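Long-range contact in DegV domain-containing protein Cgl2349/cg2579 (Corynebacterium glutamicum, PDB 3EGL), which binds long-chain fatty acids such as palmitate and may take part in lipid transport or fatty acid metabolism: residues R202-E216 against G252-A266. Sequence-based numbering, arbitrary orientation.
Sequences RADGEPVFIAIGQNE and GPGAVSVSAVFANQA. With PLM (palmitic acid), chain D.
R202 and F262 stack with the guanidinium over one ring face, planes 23° and centres 4.4 Å apart; R202 CG, placed anti to the backbone N (chi1 177°), makes a CH-pi contact 3.4 Å from the ring centroid. V208 CG1 covers the opposite face, 4.0 Å from that centroid. In the guanidinium plane, R202 NH2 donates to N264 O at 2.8 Å, with a weak bond from NH1 to the same oxygen, while NE forms a salt bridge with E138.

Paired backbone bonds at F209/V261, A211/S259 and G213/S257 define an antiparallel ladder, A211 N to S259 O being nearly straight at 172°. These are neighbouring interior strands of a six-stranded mixed sheet in the second α/β half of the DegV fold. At the far end N215 is opposed by two residues, G254 and A255, in a G1 beta bulge, where G254 N donates to N215 O at 2.7 Å.

Among apolar contacts, I210 CD1 meets A260 CB at 3.4 Å and I212 CG2 packs on V256 CG1; helix 224-231 covers I212, V256 and V258. On the face carrying A211, S257 and S259, a water bonds A211 O and both serine OG atoms; there S257 CB touches palmitate's terminal CG at 3.5 Å.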
loop_
_atom_site.group_PDB
_atom_site.type_symbol
_atom_site.label_atom_id
_atom_site.label_comp_id
_atom_site.label_asym_id
_atom_site.label_seq_id
_atom_site.Cartn_x
_atom_site.Cartn_y
_atom_site.Cartn_z
ATOM N N ARG A 202 -0.326 -9.368 17.066
ATOM C CA ARG A 202 0.327 -9.791 15.843
ATOM C C ARG A 202 1.837 -9.635 15.883
ATOM O O ARG A 202 2.557 -10.397 15.222
ATOM C CB ARG A 202 -0.243 -9.004 14.667
ATOM C CG ARG A 202 0.369 -9.269 13.293
ATOM C CD ARG A 202 0.089 -10.677 12.757
ATOM N NE ARG A 202 0.725 -10.866 11.461
ATOM C CZ ARG A 202 2.011 -11.176 11.279
ATOM N NH1 ARG A 202 2.806 -11.337 12.314
ATOM N NH2 ARG A 202 2.503 -11.324 10.051
ATOM N N ALA A 203 2.301 -8.631 16.636
ATOM C CA ALA A 203 3.714 -8.399 16.900
ATOM C C ALA A 203 4.371 -9.610 17.586
ATOM O O ALA A 203 5.506 -9.980 17.275
ATOM C CB ALA A 203 3.858 -7.178 17.779
ATOM N N ASP A 204 3.638 -10.185 18.546
ATOM C CA ASP A 204 4.042 -11.382 19.275
ATOM C C ASP A 204 5.408 -11.181 19.987
ATOM O O ASP A 204 6.331 -12.011 19.879
ATOM C CB ASP A 204 4.029 -12.595 18.321
ATOM C CG ASP A 204 4.082 -13.917 19.055
ATOM O OD1 ASP A 204 3.278 -14.118 20.003
ATOM O OD2 ASP A 204 4.936 -14.760 18.687
ATOM N N GLY A 205 5.532 -10.038 20.674
ATOM C CA GLY A 205 6.735 -9.699 21.428
ATOM C C GLY A 205 7.938 -9.250 20.622
ATOM O O GLY A 205 9.007 -9.007 21.183
ATOM N N GLU A 206 7.784 -9.124 19.313
ATOM C CA GLU A 206 8.893 -8.701 18.463
ATOM C C GLU A 206 8.650 -7.298 17.923
ATOM O O GLU A 206 7.522 -6.963 17.631
ATOM C CB GLU A 206 9.047 -9.657 17.295
ATOM C CG GLU A 206 9.090 -11.075 17.722
ATOM C CD GLU A 206 10.488 -11.590 17.784
ATOM O OE1 GLU A 206 11.262 -11.159 18.668
ATOM O OE2 GLU A 206 10.810 -12.431 16.923
ATOM N N PRO A 207 9.722 -6.484 17.803
ATOM C CA PRO A 207 9.679 -5.147 17.206
ATOM C C PRO A 207 9.048 -5.171 15.824
ATOM O O PRO A 207 9.204 -6.120 15.081
ATOM C CB PRO A 207 11.157 -4.774 17.079
ATOM C CG PRO A 207 11.915 -6.087 17.287
ATOM C CD PRO A 207 11.083 -6.806 18.272
ATOM N N VAL A 208 8.336 -4.107 15.508
ATOM C CA VAL A 208 7.549 -4.017 14.318
ATOM C C VAL A 208 8.007 -2.777 13.575
ATOM O O VAL A 208 8.431 -1.798 14.172
ATOM C CB VAL A 208 6.065 -3.793 14.696
ATOM C CG1 VAL A 208 5.165 -3.906 13.458
ATOM C CG2 VAL A 208 5.617 -4.786 15.771
ATOM N N PHE A 209 7.890 -2.778 12.264
ATOM C CA PHE A 209 8.020 -1.516 11.559
ATOM C C PHE A 209 6.623 -0.974 11.168
ATOM O O PHE A 209 5.836 -1.696 10.573
ATOM C CB PHE A 209 8.953 -1.667 10.360
ATOM C CG PHE A 209 8.863 -0.541 9.371
ATOM C CD1 PHE A 209 9.652 0.593 9.516
ATOM C CD2 PHE A 209 7.986 -0.610 8.295
ATOM C CE1 PHE A 209 9.582 1.634 8.587
ATOM C CE2 PHE A 209 7.904 0.439 7.372
ATOM C CZ PHE A 209 8.709 1.570 7.531
ATOM N N ILE A 210 6.343 0.295 11.472
ATOM C CA ILE A 210 5.014 0.850 11.264
ATOM C C ILE A 210 4.963 2.147 10.470
ATOM O O ILE A 210 5.648 3.128 10.771
ATOM C CB ILE A 210 4.314 1.189 12.625
ATOM C CG1 ILE A 210 4.191 -0.033 13.519
ATOM C CG2 ILE A 210 2.912 1.786 12.382
ATOM C CD1 ILE A 210 3.025 -0.934 13.148
ATOM N N ALA A 211 4.052 2.185 9.512
ATOM C CA ALA A 211 3.817 3.398 8.758
ATOM C C ALA A 211 2.375 3.821 8.994
ATOM O O ALA A 211 1.420 3.068 8.702
ATOM C CB ALA A 211 4.099 3.172 7.285
ATOM N N ILE A 212 2.201 5.020 9.534
ATOM C CA ILE A 212 0.858 5.459 9.816
ATOM C C ILE A 212 0.466 6.461 8.774
ATOM O O ILE A 212 1.164 7.464 8.587
ATOM C CB ILE A 212 0.747 6.060 11.210
ATOM C CG1 ILE A 212 0.853 4.935 12.242
ATOM C CG2 ILE A 212 -0.599 6.811 11.378
ATOM C CD1 ILE A 212 1.332 5.422 13.615
ATOM N N GLY A 213 -0.639 6.173 8.096
ATOM C CA GLY A 213 -1.151 7.024 7.031
ATOM C C GLY A 213 -2.340 7.816 7.512
ATOM O O GLY A 213 -3.134 7.349 8.350
ATOM N N GLN A 214 -2.490 9.022 6.982
ATOM C CA GLN A 214 -3.654 9.826 7.360
ATOM C C GLN A 214 -4.195 10.605 6.185
ATOM O O GLN A 214 -3.451 11.054 5.300
ATOM C CB GLN A 214 -3.342 10.767 8.537
ATOM C CG GLN A 214 -2.276 11.808 8.264
ATOM C CD GLN A 214 -2.793 12.995 7.432
ATOM O OE1 GLN A 214 -2.061 13.530 6.607
ATOM N NE2 GLN A 214 -4.061 13.389 7.631
ATOM N N ASN A 215 -5.502 10.788 6.197
ATOM C CA ASN A 215 -6.121 11.719 5.292
ATOM C C ASN A 215 -6.996 12.669 6.070
ATOM O O ASN A 215 -8.091 12.289 6.541
ATOM C CB ASN A 215 -6.935 10.999 4.216
ATOM C CG ASN A 215 -7.632 11.970 3.302
ATOM O OD1 ASN A 215 -8.845 11.966 3.205
ATOM N ND2 ASN A 215 -6.874 12.856 2.675
ATOM N N GLU A 216 -6.507 13.905 6.199
ATOM C CA GLU A 216 -7.158 14.943 7.009
ATOM C C GLU A 216 -7.399 14.474 8.430
ATOM O O GLU A 216 -8.502 14.637 8.982
ATOM C CB GLU A 216 -8.473 15.356 6.370
ATOM C CG GLU A 216 -8.239 16.228 5.193
ATOM C CD GLU A 216 -9.511 16.540 4.489
ATOM O OE1 GLU A 216 -10.318 17.395 4.983
ATOM O OE2 GLU A 216 -9.691 15.930 3.417
ATOM N N GLY A 252 -12.365 8.531 2.416
ATOM C CA GLY A 252 -13.009 9.676 3.020
ATOM C C GLY A 252 -12.076 10.419 3.960
ATOM O O GLY A 252 -10.999 9.909 4.269
ATOM N N PRO A 253 -12.478 11.619 4.420
ATOM C CA PRO A 253 -11.669 12.377 5.370
ATOM C C PRO A 253 -11.665 11.728 6.771
ATOM O O PRO A 253 -12.590 10.986 7.121
ATOM C CB PRO A 253 -12.328 13.778 5.407
ATOM C CG PRO A 253 -13.649 13.646 4.751
ATOM C CD PRO A 253 -13.736 12.302 4.053
ATOM N N GLY A 254 -10.595 11.977 7.535
ATOM C CA GLY A 254 -10.466 11.475 8.900
ATOM C C GLY A 254 -9.888 10.081 8.990
ATOM O O GLY A 254 -9.698 9.562 10.088
ATOM N N ALA A 255 -9.612 9.473 7.840
ATOM C CA ALA A 255 -9.097 8.103 7.786
ATOM C C ALA A 255 -7.652 8.042 8.218
ATOM O O ALA A 255 -6.866 8.923 7.874
ATOM C CB ALA A 255 -9.246 7.508 6.395
ATOM N N VAL A 256 -7.345 6.976 8.958
ATOM C CA VAL A 256 -6.034 6.661 9.446
ATOM C C VAL A 256 -5.691 5.179 9.162
ATOM O O VAL A 256 -6.429 4.277 9.568
ATOM C CB VAL A 256 -5.918 6.956 10.966
ATOM C CG1 VAL A 256 -4.508 6.662 11.450
ATOM C CG2 VAL A 256 -6.296 8.429 11.261
ATOM N N SER A 257 -4.591 4.943 8.443
ATOM C CA SER A 257 -4.150 3.594 8.113
ATOM C C SER A 257 -2.895 3.212 8.939
ATOM O O SER A 257 -2.058 4.068 9.280
ATOM C CB SER A 257 -3.849 3.478 6.598
ATOM O OG SER A 257 -2.763 4.329 6.189
ATOM N N VAL A 258 -2.778 1.918 9.246
ATOM C CA VAL A 258 -1.585 1.378 9.871
ATOM C C VAL A 258 -1.053 0.282 8.952
ATOM O O VAL A 258 -1.718 -0.724 8.740
ATOM C CB VAL A 258 -1.899 0.791 11.266
ATOM C CG1 VAL A 258 -0.694 -0.024 11.822
ATOM C CG2 VAL A 258 -2.252 1.894 12.228
ATOM N N SER A 259 0.130 0.505 8.372
ATOM C CA SER A 259 0.808 -0.526 7.567
ATOM C C SER A 259 1.952 -1.015 8.419
ATOM O O SER A 259 2.777 -0.211 8.896
ATOM C CB SER A 259 1.339 0.043 6.261
ATOM O OG SER A 259 0.361 0.840 5.576
ATOM N N ALA A 260 1.991 -2.322 8.657
ATOM C CA ALA A 260 2.979 -2.864 9.567
ATOM C C ALA A 260 3.735 -3.999 8.926
ATOM O O ALA A 260 3.145 -4.808 8.207
ATOM C CB ALA A 260 2.297 -3.349 10.841
ATOM N N VAL A 261 5.031 -4.078 9.190
ATOM C CA VAL A 261 5.818 -5.241 8.767
ATOM C C VAL A 261 6.338 -5.925 10.007
ATOM O O VAL A 261 6.938 -5.268 10.841
ATOM C CB VAL A 261 7.028 -4.817 7.881
ATOM C CG1 VAL A 261 7.862 -6.078 7.431
ATOM C CG2 VAL A 261 6.548 -3.943 6.663
ATOM N N PHE A 262 6.099 -7.223 10.139
ATOM C CA PHE A 262 6.365 -7.950 11.383
ATOM C C PHE A 262 7.551 -8.888 11.232
ATOM O O PHE A 262 8.057 -9.081 10.132
ATOM C CB PHE A 262 5.129 -8.728 11.834
ATOM C CG PHE A 262 3.944 -7.847 12.171
ATOM C CD1 PHE A 262 3.744 -7.388 13.478
ATOM C CD2 PHE A 262 3.031 -7.471 11.186
ATOM C CE1 PHE A 262 2.647 -6.557 13.806
ATOM C CE2 PHE A 262 1.923 -6.646 11.490
ATOM C CZ PHE A 262 1.726 -6.185 12.819
ATOM N N ALA A 263 7.989 -9.454 12.359
ATOM C CA ALA A 263 9.089 -10.426 12.398
ATOM C C ALA A 263 8.726 -11.683 11.626
ATOM O O ALA A 263 9.540 -12.193 10.875
ATOM C CB ALA A 263 9.463 -10.783 13.849
ATOM N N ASN A 264 7.504 -12.168 11.817
ATOM C CA ASN A 264 7.061 -13.426 11.217
ATOM C C ASN A 264 5.785 -13.391 10.393
ATOM O O ASN A 264 5.028 -12.393 10.354
ATOM C CB ASN A 264 6.815 -14.469 12.293
ATOM C CG ASN A 264 8.004 -14.733 13.122
ATOM O OD1 ASN A 264 8.002 -14.435 14.319
ATOM N ND2 ASN A 264 9.032 -15.318 12.519
ATOM N N GLN A 265 5.530 -14.538 9.788
ATOM C CA GLN A 265 4.284 -14.761 9.094
ATOM C C GLN A 265 3.089 -14.788 10.024
ATOM O O GLN A 265 3.219 -14.927 11.250
ATOM C CB GLN A 265 4.361 -15.955 8.142
ATOM C CG GLN A 265 5.020 -15.526 6.824
ATOM C CD GLN A 265 5.690 -16.676 6.071
ATOM O OE1 GLN A 265 5.036 -17.674 5.743
ATOM N NE2 GLN A 265 7.000 -16.539 5.787
ATOM N N ALA A 266 1.934 -14.637 9.382
ATOM C CA ALA A 266 0.660 -14.270 9.994
ATOM C C ALA A 266 0.239 -15.069 11.246
ATOM O O ALA A 266 0.652 -16.221 11.439
ATOM C CB ALA A 266 -0.451 -14.268 8.899
HETATM C C1 PLM D . -8.535 2.554 -9.131
HETATM O O1 PLM D . -8.364 1.368 -9.465
HETATM O O2 PLM D . -9.584 3.116 -9.485
HETATM C C2 PLM D . -7.544 3.315 -8.301
HETATM C C3 PLM D . -7.466 2.658 -6.926
HETATM C C4 PLM D . -8.598 2.959 -5.977
HETATM C C5 PLM D . -8.544 1.862 -4.916
HETATM C C6 PLM D . -9.503 2.103 -3.779
HETATM C C7 PLM D . -9.406 0.943 -2.815
HETATM C C8 PLM D . -9.990 1.229 -1.423
HETATM C C9 PLM D . -9.051 2.133 -0.621
HETATM C CA PLM D . -9.253 2.001 0.896
HETATM C CB PLM D . -8.696 3.188 1.671
HETATM C CC PLM D . -7.186 3.444 1.546
HETATM C CD PLM D . -6.421 2.715 2.637
HETATM C CE PLM D . -5.108 3.383 2.993
HETATM C CF PLM D . -3.917 2.521 2.561
HETATM C CG PLM D . -3.369 1.609 3.657
HETATM O O HOH W 1 5.369 -11.156 14.331
HETATM O O HOH W 2 7.002 -8.296 14.929
HETATM O O HOH W 3 -0.332 3.281 6.195
#